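Local structure of Ycf48-like protein (Thermosynechococcus elongatus, 5OJ5) at residues 231-234 with 235-239; 295-298 with 299-303. The protein probably acts early in photosystem II assembly and in replacing photodamaged D1, and binds the C-terminal prepropeptide of the D1 protein. All blocks are in the same frame, centred on the assembly; numbering follows the deposited sequence.

Contact 1 (231-234 with 235-239); sequences GFTP and DGRLW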
loop_
_atom_site.group_PDB
_atom_site.type_symbol
_atom_site.label_atom_id
_atom_site.label_comp_id
_atom_site.label_asym_id
_atom_site.label_seq_id
_atom_site.Cartn_x
_atom_site.Cartn_y
_atom_site.Cartn_z
ATOM N N GLY A 231 -4.479 -8.936 1.562
ATOM C CA GLY A 231 -5.160 -8.064 0.625
ATOM C C GLY A 231 -6.097 -8.828 -0.244
ATOM O O GLY A 231 -6.403 -9.993 0.028
ATOM N N PHE A 232 -6.569 -8.159 -1.290
ATOM C CA PHE A 232 -7.580 -8.709 -2.178
ATOM C C PHE A 232 -6.993 -9.041 -3.529
ATOM O O PHE A 232 -6.104 -8.339 -4.010
ATOM C CB PHE A 232 -8.721 -7.698 -2.344
ATOM C CG PHE A 232 -9.409 -7.385 -1.048
ATOM C CD1 PHE A 232 -10.479 -8.146 -0.636
ATOM C CD2 PHE A 232 -8.973 -6.330 -0.231
ATOM C CE1 PHE A 232 -11.110 -7.879 0.579
ATOM C CE2 PHE A 232 -9.612 -6.070 0.986
ATOM C CZ PHE A 232 -10.668 -6.829 1.366
ATOM N N THR A 233 -7.484 -10.124 -4.138
ATOM C CA THR A 233 -7.131 -10.431 -5.518
ATOM C C THR A 233 -8.090 -9.725 -6.459
ATOM O O THR A 233 -9.103 -9.201 -6.009
ATOM C CB THR A 233 -7.237 -11.932 -5.755
ATOM O OG1 THR A 233 -8.629 -12.281 -5.820
ATOM C CG2 THR A 233 -6.521 -12.748 -4.688
ATOM N N PRO A 234 -7.844 -9.718 -7.772
ATOM C CA PRO A 234 -8.778 -9.100 -8.719
ATOM C C PRO A 234 -9.926 -10.004 -9.120
ATOM O O PRO A 234 -10.638 -9.706 -10.080
ATOM C CB PRO A 234 -7.903 -8.800 -9.948
ATOM C CG PRO A 234 -6.560 -9.209 -9.624
ATOM C CD PRO A 234 -6.572 -10.056 -8.420
ATOM N N ASP A 235 -10.143 -11.083 -8.391
ATOM C CA ASP A 235 -11.241 -11.990 -8.678
ATOM C C ASP A 235 -12.038 -12.318 -7.427
ATOM O O ASP A 235 -12.791 -13.284 -7.411
ATOM C CB ASP A 235 -10.789 -13.266 -9.376
ATOM C CG ASP A 235 -9.638 -13.933 -8.656
ATOM O OD1 ASP A 235 -9.621 -13.975 -7.421
ATOM O OD2 ASP A 235 -8.701 -14.388 -9.340
ATOM N N GLY A 236 -11.941 -11.508 -6.389
ATOM C CA GLY A 236 -12.847 -11.652 -5.270
ATOM C C GLY A 236 -12.358 -12.565 -4.168
ATOM O O GLY A 236 -13.171 -12.997 -3.337
ATOM N N ARG A 237 -11.078 -12.873 -4.126
ATOM C CA ARG A 237 -10.468 -13.665 -3.065
ATOM C C ARG A 237 -9.575 -12.769 -2.214
ATOM O O ARG A 237 -9.314 -11.606 -2.546
ATOM C CB ARG A 237 -9.657 -14.818 -3.664
ATOM C CG ARG A 237 -10.509 -15.857 -4.405
ATOM C CD ARG A 237 -9.614 -16.917 -5.049
ATOM N NE ARG A 237 -8.853 -16.311 -6.123
ATOM C CZ ARG A 237 -7.594 -16.607 -6.460
ATOM N NH1 ARG A 237 -6.869 -17.527 -5.816
ATOM N NH2 ARG A 237 -7.043 -15.940 -7.453
ATOM N N LEU A 238 -9.100 -13.340 -1.116
ATOM C CA LEU A 238 -8.060 -12.766 -0.281
ATOM C C LEU A 238 -6.750 -13.498 -0.518
ATOM O O LEU A 238 -6.719 -14.693 -0.834
ATOM C CB LEU A 238 -8.415 -12.869 1.194
ATOM C CG LEU A 238 -9.630 -12.095 1.750
ATOM C CD1 LEU A 238 -10.023 -12.583 3.180
ATOM C CD2 LEU A 238 -9.323 -10.659 1.777
ATOM N N TRP A 239 -5.656 -12.768 -0.279
ATOM C CA TRP A 239 -4.331 -13.356 -0.187
ATOM C C TRP A 239 -3.759 -13.022 1.183
ATOM O O TRP A 239 -4.128 -12.026 1.800
ATOM C CB TRP A 239 -3.391 -12.869 -1.317
ATOM C CG TRP A 239 -3.212 -11.382 -1.426
ATOM C CD1 TRP A 239 -3.857 -10.536 -2.295
ATOM C CD2 TRP A 239 -2.323 -10.568 -0.659
ATOM N NE1 TRP A 239 -3.417 -9.249 -2.128
ATOM C CE2 TRP A 239 -2.481 -9.237 -1.122
ATOM C CE3 TRP A 239 -1.395 -10.814 0.365
ATOM C CZ2 TRP A 239 -1.758 -8.171 -0.594
ATOM C CZ3 TRP A 239 -0.687 -9.732 0.907
ATOM C CH2 TRP A 239 -0.882 -8.429 0.429
HETATM O O HOH W 1 -11.545 -8.496 -5.901
#

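Contact 2 (295-298 with 299-303); sequences SQDG and GQTWQ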
loop_
_atom_site.group_PDB
_atom_site.type_symbol
_atom_site.label_atom_id
_atom_site.label_comp_id
_atom_site.label_asym_id
_atom_site.label_seq_id
_atom_site.Cartn_x
_atom_site.Cartn_y
_atom_site.Cartn_z
ATOM N N SER A 295 4.727 -14.278 -10.650
ATOM C CA SER A 295 3.985 -15.444 -11.103
ATOM C C SER A 295 3.147 -15.046 -12.301
ATOM O O SER A 295 2.479 -14.000 -12.290
ATOM C CB SER A 295 3.079 -15.927 -9.967
ATOM O OG SER A 295 2.220 -16.956 -10.476
ATOM N N GLN A 296 3.146 -15.881 -13.328
ATOM C CA GLN A 296 2.355 -15.647 -14.524
ATOM C C GLN A 296 1.153 -16.572 -14.581
ATOM O O GLN A 296 0.410 -16.559 -15.566
ATOM C CB GLN A 296 3.248 -15.756 -15.783
ATOM C CG GLN A 296 4.269 -14.608 -15.801
ATOM C CD GLN A 296 5.298 -14.698 -16.887
ATOM O OE1 GLN A 296 5.061 -14.264 -18.007
ATOM N NE2 GLN A 296 6.477 -15.212 -16.552
ATOM N N ASP A 297 0.912 -17.327 -13.532
ATOM C CA ASP A 297 -0.190 -18.273 -13.459
ATOM C C ASP A 297 -1.031 -18.015 -12.218
ATOM O O ASP A 297 -1.535 -18.942 -11.590
ATOM C CB ASP A 297 0.272 -19.732 -13.556
ATOM C CG ASP A 297 1.314 -20.123 -12.505
ATOM O OD1 ASP A 297 1.470 -19.408 -11.490
ATOM O OD2 ASP A 297 1.991 -21.182 -12.689
ATOM N N GLY A 298 -1.137 -16.751 -11.811
ATOM C CA GLY A 298 -2.044 -16.395 -10.745
ATOM C C GLY A 298 -1.534 -16.719 -9.347
ATOM O O GLY A 298 -2.315 -16.761 -8.397
ATOM N N GLY A 299 -0.246 -16.958 -9.178
ATOM C CA GLY A 299 0.308 -17.173 -7.858
ATOM C C GLY A 299 0.688 -18.594 -7.584
ATOM O O GLY A 299 1.171 -18.876 -6.483
ATOM N N GLN A 300 0.451 -19.520 -8.523
ATOM C CA GLN A 300 0.779 -20.921 -8.286
ATOM C C GLN A 300 2.277 -21.167 -8.312
ATOM O O GLN A 300 2.799 -21.913 -7.466
ATOM C CB GLN A 300 0.064 -21.797 -9.313
ATOM C CG GLN A 300 -1.430 -21.870 -9.058
ATOM C CD GLN A 300 -1.751 -22.239 -7.612
ATOM O OE1 GLN A 300 -1.390 -23.314 -7.138
ATOM N NE2 GLN A 300 -2.440 -21.346 -6.907
ATOM N N THR A 301 2.964 -20.636 -9.322
ATOM C CA THR A 301 4.397 -20.831 -9.442
ATOM C C THR A 301 5.067 -19.509 -9.704
ATOM O O THR A 301 4.472 -18.572 -10.247
ATOM C CB THR A 301 4.794 -21.806 -10.530
ATOM O OG1 THR A 301 4.488 -21.273 -11.814
ATOM C CG2 THR A 301 4.067 -23.132 -10.348
ATOM N N TRP A 302 6.308 -19.440 -9.285
ATOM C CA TRP A 302 6.998 -18.168 -9.199
ATOM C C TRP A 302 8.367 -18.267 -9.838
ATOM O O TRP A 302 9.029 -19.303 -9.812
ATOM C CB TRP A 302 7.176 -17.777 -7.701
ATOM C CG TRP A 302 5.826 -17.520 -7.058
ATOM C CD1 TRP A 302 4.996 -18.446 -6.498
ATOM C CD2 TRP A 302 5.155 -16.255 -6.972
ATOM N NE1 TRP A 302 3.851 -17.818 -6.055
ATOM C CE2 TRP A 302 3.918 -16.489 -6.347
ATOM C CE3 TRP A 302 5.461 -14.958 -7.387
ATOM C CZ2 TRP A 302 3.014 -15.477 -6.098
ATOM C CZ3 TRP A 302 4.555 -13.951 -7.147
ATOM C CH2 TRP A 302 3.340 -14.212 -6.508
ATOM N N GLN A 303 8.804 -17.143 -10.355
ATOM C CA GLN A 303 10.135 -16.976 -10.867
ATOM C C GLN A 303 10.698 -15.714 -10.237
ATOM O O GLN A 303 9.957 -14.802 -9.837
ATOM C CB GLN A 303 10.119 -16.873 -12.390
ATOM C CG GLN A 303 9.668 -18.191 -13.035
ATOM C CD GLN A 303 9.710 -18.208 -14.553
ATOM O OE1 GLN A 303 9.853 -17.166 -15.197
ATOM N NE2 GLN A 303 9.647 -19.426 -15.140
HETATM O O HOH W 2 4.666 -18.329 -13.176
HETATM O O HOH W 3 -4.131 -18.307 -6.979
#

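Contact 1 (231-234 with 235-239)
D235 and T233 meet at the tip of an antiparallel beta hairpin. T233 OG1 gives a short hydrogen bond of 2.5 Å to D235 OD1 from above the carboxylate plane. G236 has a phi of 91°, which suits glycine. A water donates to T233 O and accepts a weak bond from G236 N. R237 forms a salt bridge with D235, gripping it side-on. R237 NE takes D235 OD1 at 2.8 Å from the face opposite T233 OG1, and NH2 takes the syn lone pair of OD2. A bend at chi3 (-68°) swings the guanidinium back to the aspartate. T233 CG2 lies over one guanidinium face, toward its rim. R237 N bonds to T233 OG1, and R237 O accepts from T233 N (2.8 Å), so backbone and side chain both close the turn. L238 CD2 packs alongside F232 CE1 at 3.5 Å. W239 pairs with G231 through two backbone hydrogen bonds. G231 N sits over the centre of the indole face, and G231 CA makes a CH-pi contact 3.7 Å from the centroid of the W239 five-membered ring. Strand 246-251 flanks the hairpin, with L238 bonded to S250 and R237 against F249. T233 and W239 touch strand 272-277 of the next blade.

Contact 2 (295-298 with 299-303)
S295 and W302 lie across from each other, their CA atoms 4.5 Å apart, and the chain between them turns through G298 and G299, both with positive phi. The sequence SQDGGQTW fits the Asp-box motif, S-x-D-x-G-x-T-W, of sialidase-like beta-propellers. It joins strand 292-295 to strand 303-304.

D297 spans the turn. Its OD1 accepts T301 N at 2.9 Å in a nearly straight bond (168°), using the syn lone pair. Its OD2 takes the T301 hydroxyl, with OG1 2.6 Å away on the syn side and somewhat out of the carboxylate plane. One carboxylate thus holds both the backbone and the side chain of the same threonine. The two side chains cross at about a right angle.

S295 works from inside the loop. Its OG points away from its own N (chi1 172°) and accepts G299 N at 2.8 Å. It also takes a weak bond from D297 N, and it lies 2.8 Å from T301 O. The CB of S295 sits almost directly over the W302 six-membered ring, 3.5 Å from the centroid, as a CH-pi contact. W302 NE1 adds a weak bond to G299 O. The indole also touches V283, L285 and P264.

A water links Q296 N to T301 O. Another joins G298 O to Q300 NE2, weakly on the glutamine side.

The loop is therefore fixed mainly by side chains bonding to backbone groups, and by one aspartate-threonine side-chain pair, with little regular strand pairing. The T301 N-H and hydroxyl would be expected to stabilise the negative charge of D297. S295 is buried, and two backbone N-H groups, one of them weakly bound, satisfy its OG while the tryptophan face covers its CB.

The two contacts lie on neighbouring blades of the seven-bladed propeller. Contact 1 turns between the first two strands of its blade; contact 2 connects the third and fourth strands of the next. Contact 1 is nearer the middle of the chain, about 14 Å from its centre, against about 20 Å for contact 2. Their centres are about 15 Å apart, and their nearest atoms about 5 Å, so they do not touch. Strand 272-277, which contact 1 packs against, begins the blade that contact 2 helps complete. The aspartate of contact 1 shares its threonine with an arginine; that of contact 2 takes the threonine N-H instead. The Arg-rich patch at 202-226 ends just before strand 227-232, which enters contact 1.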